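Local coordinates for lipoprotein (Burkholderia cenocepacia, PDB 4QHQ), which probably serves as the lipid-anchored, methionine-binding component of an ABC transporter, and holds methionine in the cleft between its two lobes, at residues A[14-19]-A[30-35]; A[76-81]-A[218-223]. All coordinates share one frame; numbering follows the deposited sequence.

Contact 1 (A[14-19]-A[30-35]); sequences VWQVVQ and VKVIEF
With CG1 trans to its backbone nitrogen (chi1 -178°), Val32 points the fork of its two methyls at Trp15, whose indole runs past that fork toward Val30. Val32 CG1 and CG2 each lie 3.9 Å from Trp15 CB; two residues earlier in the strand, Val30 CG1 meets Trp15 CZ3 at 4.1 Å, the two side chains crossing at about a right angle. Both valines approach the indole obliquely. One face of the ring is taken by Val18 CB from the next turn of its own helix, 3.6 Å above the plane near the rim, and NE1 is spent on a hydrogen bond to Ser54 OG.

Water carries the polar traffic on the flanks. The chain of Gln16 bends at chi2 (-50°), which brings NE2 round to the carbonyl O of Ser12 and to a water that it donates to; that water in turn gives a 2.7 Å hydrogen bond to Glu34 OE2 and a weak one to Val32 O. At the other end a second water donates to Gln19 O and accepts from Val30 N at 2.9 Å, while the Gln19 side chain brings CG to 3.5 Å from Val30 O.

This is the helix-to-second-strand packing of a beta-alpha-beta unit. The axes of 14-19 and 30-35 run nearly antiparallel, 8.7 Å apart. Strand 30-35 lies at one edge of its sheet and bonds in parallel to strand 2-7, whose Val4 and Thr6 also touch Trp15; Leu216 of helix 211-220 reaches both Trp15 and Val30.

Contact 2 (A[76-81]-A[218-223]); sequences GLTYIS and KAYQSP. With MET (methionine), chain B.
Leu77 and Gln221 meet where strand 72-80 breaks its regular course near Thr78 and where helix 211-220 ends in an inverse gamma turn centred on Gln221. Both elements belong to one lobe of a fold of the periplasmic binding protein class, and the contact illustrates how such a lobe ties a helix end to a strand leading into the ligand site.

The polar tie is made by Gln221. Its extended chain delivers NE2 to Leu77 O at 2.9 Å, with an N-H...O angle of 168°; the donor lies in the carbonyl plane on a lone pair, and the acceptor lies almost in the plane of the amide. NE2 also donates to a water 3.1 Å away, which accepts from Leu77 N as well, so the amide holds Leu77 O directly and is linked to Leu77 N through the water.

Beside this, Thr78 and Tyr220 form a CH-pi contact. Thr78 CG2 sits 3.5 Å from the centroid of the Tyr220 ring and only 13° off its normal, while CB presses on the phenol end, 3.4 Å from Tyr220 CE1. Tyr220 turns its ring away from its own backbone nitrogen (chi1 -164°), which sends it off the helix toward the strand. Its OH then arrives at the edge of the Tyr79 ring, near the ring plane and 3.4 Å from Tyr79 CD2.

Tyr79 belongs to the methionine pocket, and its own OH is hydrogen-bonded to Asp11 OD1. Asn199 and Arg113 hydrogen-bond the ligand; from the end of 76-81, Ser81 OG comes within 3.2 Å of the ligand O.

The two contacts follow in series along the chain, contact 1 closing before contact 2 opens, yet their centres are about 13 Å apart and they touch directly. Tyr220 makes most of the joint: its OH packs on Val14 CG1 at 3.5 Å, its CE2 lies 3.5 Å from Trp15 NE1, with the two ring planes about 60° apart, and its CD2 rests against Val18, which also packs on Ala219. Helices 10-26 and 211-220 thus pack against each other and against the same six-stranded mixed sheet, which links edge strand 30-35 to the strand that leads to the ligand site. Early and late parts of the chain thereby pack together in one lobe.

Contact 1 (A[14-19]-A[30-35])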
loop_
_atom_site.group_PDB
_atom_site.type_symbol
_atom_site.label_atom_id
_atom_site.label_comp_id
_atom_site.label_asym_id
_atom_site.label_seq_id
_atom_site.Cartn_x
_atom_site.Cartn_y
_atom_site.Cartn_z
ATOM N N VAL A 14 1.100 -13.047 5.400
ATOM C CA VAL A 14 1.146 -13.740 4.114
ATOM C C VAL A 14 2.489 -14.411 3.894
ATOM O O VAL A 14 2.570 -15.561 3.426
ATOM C CB VAL A 14 0.872 -12.766 2.940
ATOM C CG1 VAL A 14 1.123 -13.452 1.584
ATOM C CG2 VAL A 14 -0.549 -12.226 3.033
ATOM N N TRP A 15 3.549 -13.707 4.268
ATOM C CA TRP A 15 4.888 -14.235 4.045
ATOM C C TRP A 15 5.247 -15.455 4.888
ATOM O O TRP A 15 6.119 -16.221 4.494
ATOM C CB TRP A 15 5.948 -13.133 4.116
ATOM C CG TRP A 15 6.078 -12.493 2.785
ATOM C CD1 TRP A 15 5.388 -11.406 2.312
ATOM C CD2 TRP A 15 6.882 -12.954 1.705
ATOM N NE1 TRP A 15 5.745 -11.154 1.009
ATOM C CE2 TRP A 15 6.661 -12.100 0.611
ATOM C CE3 TRP A 15 7.774 -14.017 1.555
ATOM C CZ2 TRP A 15 7.313 -12.258 -0.609
ATOM C CZ3 TRP A 15 8.420 -14.179 0.341
ATOM C CH2 TRP A 15 8.186 -13.306 -0.723
ATOM N N GLN A 16 4.557 -15.669 6.006
ATOM C CA GLN A 16 4.717 -16.921 6.736
ATOM C C GLN A 16 4.247 -18.090 5.870
ATOM O O GLN A 16 4.868 -19.159 5.864
ATOM C CB GLN A 16 3.975 -16.896 8.078
ATOM C CG GLN A 16 4.272 -15.692 8.967
ATOM C CD GLN A 16 5.756 -15.427 9.156
ATOM O OE1 GLN A 16 6.510 -16.307 9.578
ATOM N NE2 GLN A 16 6.181 -14.210 8.850
ATOM N N VAL A 17 3.169 -17.881 5.119
ATOM C CA VAL A 17 2.693 -18.910 4.203
ATOM C C VAL A 17 3.660 -19.067 3.027
ATOM O O VAL A 17 4.000 -20.185 2.640
ATOM C CB VAL A 17 1.272 -18.610 3.688
ATOM C CG1 VAL A 17 0.773 -19.744 2.790
ATOM C CG2 VAL A 17 0.321 -18.398 4.864
ATOM N N VAL A 18 4.102 -17.946 2.458
ATOM C CA VAL A 18 5.000 -18.010 1.314
ATOM C C VAL A 18 6.296 -18.725 1.706
ATOM O O VAL A 18 6.849 -19.520 0.935
ATOM C CB VAL A 18 5.345 -16.614 0.773
ATOM C CG1 VAL A 18 6.218 -16.745 -0.467
ATOM C CG2 VAL A 18 4.078 -15.820 0.449
ATOM N N GLN A 19 6.778 -18.441 2.913
ATOM C CA GLN A 19 7.981 -19.079 3.440
ATOM C C GLN A 19 7.839 -20.595 3.434
ATOM O O GLN A 19 8.763 -21.318 3.034
ATOM C CB GLN A 19 8.247 -18.580 4.860
ATOM C CG GLN A 19 9.476 -19.168 5.532
ATOM C CD GLN A 19 9.707 -18.565 6.906
ATOM O OE1 GLN A 19 10.659 -17.812 7.114
ATOM N NE2 GLN A 19 8.827 -18.885 7.849
ATOM N N VAL A 30 13.683 -19.152 2.762
ATOM C CA VAL A 30 13.284 -17.754 2.836
ATOM C C VAL A 30 13.267 -17.260 4.275
ATOM O O VAL A 30 12.707 -17.914 5.160
ATOM C CB VAL A 30 11.884 -17.549 2.222
ATOM C CG1 VAL A 30 11.347 -16.144 2.513
ATOM C CG2 VAL A 30 11.911 -17.818 0.724
ATOM N N LYS A 31 13.895 -16.113 4.510
ATOM C CA LYS A 31 13.799 -15.462 5.807
ATOM C C LYS A 31 13.007 -14.175 5.644
ATOM O O LYS A 31 13.256 -13.383 4.731
ATOM C CB LYS A 31 15.182 -15.186 6.395
ATOM C CG LYS A 31 15.988 -16.449 6.650
ATOM C CD LYS A 31 15.295 -17.395 7.633
ATOM C CE LYS A 31 16.093 -18.685 7.824
ATOM N NZ LYS A 31 15.463 -19.591 8.832
ATOM N N VAL A 32 12.020 -13.980 6.509
ATOM C CA VAL A 32 11.156 -12.816 6.410
ATOM C C VAL A 32 11.625 -11.756 7.387
ATOM O O VAL A 32 11.595 -11.954 8.602
ATOM C CB VAL A 32 9.695 -13.198 6.684
ATOM C CG1 VAL A 32 8.787 -11.989 6.532
ATOM C CG2 VAL A 32 9.264 -14.296 5.737
ATOM N N ILE A 33 12.083 -10.637 6.836
ATOM C CA ILE A 33 12.601 -9.528 7.627
ATOM C C ILE A 33 11.530 -8.449 7.688
ATOM O O ILE A 33 11.155 -7.898 6.664
ATOM C CB ILE A 33 13.855 -8.918 6.986
ATOM C CG1 ILE A 33 14.898 -10.008 6.711
ATOM C CG2 ILE A 33 14.462 -7.847 7.894
ATOM C CD1 ILE A 33 15.194 -10.875 7.907
ATOM N N GLU A 34 11.061 -8.136 8.890
ATOM C CA GLU A 34 9.960 -7.201 9.061
ATOM C C GLU A 34 10.407 -5.768 9.325
ATOM O O GLU A 34 11.357 -5.518 10.066
ATOM C CB GLU A 34 9.028 -7.699 10.165
ATOM C CG GLU A 34 8.518 -9.111 9.898
ATOM C CD GLU A 34 7.414 -9.533 10.847
ATOM O OE1 GLU A 34 6.764 -8.647 11.441
ATOM O OE2 GLU A 34 7.195 -10.757 10.991
ATOM N N PHE A 35 9.697 -4.831 8.703
ATOM C CA PHE A 35 9.930 -3.411 8.885
ATOM C C PHE A 35 8.618 -2.817 9.361
ATOM O O PHE A 35 7.543 -3.331 9.041
ATOM C CB PHE A 35 10.361 -2.762 7.568
ATOM C CG PHE A 35 11.699 -3.222 7.073
ATOM C CD1 PHE A 35 11.821 -4.400 6.352
ATOM C CD2 PHE A 35 12.838 -2.482 7.331
ATOM C CE1 PHE A 35 13.050 -4.830 5.887
ATOM C CE2 PHE A 35 14.084 -2.909 6.877
ATOM C CZ PHE A 35 14.193 -4.090 6.158
HETATM O O HOH W 1 8.627 -12.714 9.919
HETATM O O HOH W 2 11.559 -21.141 2.971
#

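Contact 2 (A[76-81]-A[218-223])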
loop_
_atom_site.group_PDB
_atom_site.type_symbol
_atom_site.label_atom_id
_atom_site.label_comp_id
_atom_site.label_asym_id
_atom_site.label_seq_id
_atom_site.Cartn_x
_atom_site.Cartn_y
_atom_site.Cartn_z
ATOM N N GLY A 76 7.095 -9.437 -10.030
ATOM C CA GLY A 76 5.757 -9.986 -10.156
ATOM C C GLY A 76 4.790 -9.398 -9.155
ATOM O O GLY A 76 5.190 -8.832 -8.136
ATOM N N LEU A 77 3.504 -9.548 -9.442
ATOM C CA LEU A 77 2.476 -8.939 -8.615
ATOM C C LEU A 77 2.034 -9.862 -7.493
ATOM O O LEU A 77 2.147 -11.091 -7.602
ATOM C CB LEU A 77 1.276 -8.559 -9.480
ATOM C CG LEU A 77 1.542 -7.545 -10.591
ATOM C CD1 LEU A 77 0.232 -7.194 -11.291
ATOM C CD2 LEU A 77 2.240 -6.287 -10.065
ATOM N N THR A 78 1.518 -9.259 -6.421
ATOM C CA THR A 78 1.116 -10.020 -5.249
ATOM C C THR A 78 -0.394 -9.913 -4.998
ATOM O O THR A 78 -1.144 -10.831 -5.307
ATOM C CB THR A 78 1.930 -9.579 -4.021
ATOM O OG1 THR A 78 1.863 -8.157 -3.881
ATOM C CG2 THR A 78 3.392 -9.967 -4.188
ATOM N N TYR A 79 -0.837 -8.773 -4.465
ATOM C CA TYR A 79 -2.261 -8.531 -4.251
ATOM C C TYR A 79 -2.521 -7.052 -4.435
ATOM O O TYR A 79 -1.597 -6.243 -4.386
ATOM C CB TYR A 79 -2.690 -8.942 -2.838
ATOM C CG TYR A 79 -2.027 -8.130 -1.770
ATOM C CD1 TYR A 79 -2.564 -6.918 -1.342
ATOM C CD2 TYR A 79 -0.846 -8.562 -1.180
ATOM C CE1 TYR A 79 -1.940 -6.165 -0.371
ATOM C CE2 TYR A 79 -0.220 -7.819 -0.203
ATOM C CZ TYR A 79 -0.777 -6.616 0.202
ATOM O OH TYR A 79 -0.161 -5.872 1.184
ATOM N N ILE A 80 -3.800 -6.713 -4.607
ATOM C CA ILE A 80 -4.255 -5.331 -4.607
ATOM C C ILE A 80 -5.197 -5.136 -3.417
ATOM O O ILE A 80 -5.912 -6.062 -3.004
ATOM C CB ILE A 80 -4.937 -4.975 -5.953
ATOM C CG1 ILE A 80 -5.208 -3.471 -6.067
ATOM C CG2 ILE A 80 -6.214 -5.792 -6.161
ATOM C CD1 ILE A 80 -5.500 -3.024 -7.490
ATOM N N SER A 81 -5.166 -3.943 -2.837
ATOM C CA SER A 81 -5.952 -3.688 -1.643
ATOM C C SER A 81 -6.494 -2.270 -1.688
ATOM O O SER A 81 -5.821 -1.338 -1.239
ATOM C CB SER A 81 -5.110 -3.902 -0.385
ATOM O OG SER A 81 -3.972 -3.066 -0.390
ATOM N N LYS A 218 6.846 -17.806 -7.813
ATOM C CA LYS A 218 5.979 -18.985 -7.924
ATOM C C LYS A 218 5.417 -19.384 -6.557
ATOM O O LYS A 218 4.229 -19.719 -6.425
ATOM C CB LYS A 218 6.729 -20.167 -8.552
ATOM N N ALA A 219 6.273 -19.321 -5.542
ATOM C CA ALA A 219 5.864 -19.597 -4.164
ATOM C C ALA A 219 4.807 -18.621 -3.674
ATOM O O ALA A 219 3.882 -19.019 -2.974
ATOM C CB ALA A 219 7.066 -19.570 -3.228
ATOM N N TYR A 220 4.945 -17.347 -4.033
ATOM C CA TYR A 220 3.966 -16.363 -3.627
ATOM C C TYR A 220 2.678 -16.591 -4.408
ATOM O O TYR A 220 1.582 -16.602 -3.836
ATOM C CB TYR A 220 4.470 -14.939 -3.855
ATOM C CG TYR A 220 3.644 -13.914 -3.096
ATOM C CD1 TYR A 220 2.319 -13.641 -3.452
ATOM C CD2 TYR A 220 4.182 -13.238 -2.012
ATOM C CE1 TYR A 220 1.561 -12.717 -2.743
ATOM C CE2 TYR A 220 3.434 -12.318 -1.304
ATOM C CZ TYR A 220 2.133 -12.061 -1.677
ATOM O OH TYR A 220 1.397 -11.134 -0.972
ATOM N N GLN A 221 2.820 -16.770 -5.718
ATOM C CA GLN A 221 1.665 -16.879 -6.606
ATOM C C GLN A 221 1.158 -18.312 -6.640
ATOM O O GLN A 221 1.086 -18.942 -7.693
ATOM C CB GLN A 221 2.022 -16.377 -8.003
ATOM C CG GLN A 221 2.453 -14.913 -8.016
ATOM C CD GLN A 221 2.759 -14.401 -9.414
ATOM O OE1 GLN A 221 2.965 -15.182 -10.345
ATOM N NE2 GLN A 221 2.781 -13.082 -9.571
ATOM N N SER A 222 0.799 -18.810 -5.464
ATOM C CA SER A 222 0.448 -20.208 -5.270
ATOM C C SER A 222 -0.979 -20.334 -4.753
ATOM O O SER A 222 -1.514 -19.386 -4.183
ATOM C CB SER A 222 1.405 -20.832 -4.258
ATOM O OG SER A 222 1.320 -20.153 -3.016
ATOM N N PRO A 223 -1.601 -21.509 -4.953
ATOM C CA PRO A 223 -2.950 -21.721 -4.417
ATOM C C PRO A 223 -3.016 -21.534 -2.900
ATOM O O PRO A 223 -4.002 -20.989 -2.405
ATOM C CB PRO A 223 -3.249 -23.176 -4.789
ATOM C CG PRO A 223 -2.411 -23.429 -5.996
ATOM C CD PRO A 223 -1.148 -22.645 -5.777
HETATM N N MET B . 0.175 -2.369 0.809
HETATM C CA MET B . 0.096 -0.930 0.552
HETATM C C MET B . -1.110 -0.598 -0.298
HETATM O O MET B . -1.401 -1.337 -1.232
HETATM C CB MET B . 1.384 -0.464 -0.136
HETATM C CG MET B . 1.435 1.050 -0.415
HETATM S SD MET B . 2.944 1.536 -1.280
HETATM C CE MET B . 4.191 1.232 -0.025
HETATM O OXT MET B . -1.821 0.391 -0.049
HETATM O O HOH W 3 2.876 -11.029 -11.830
#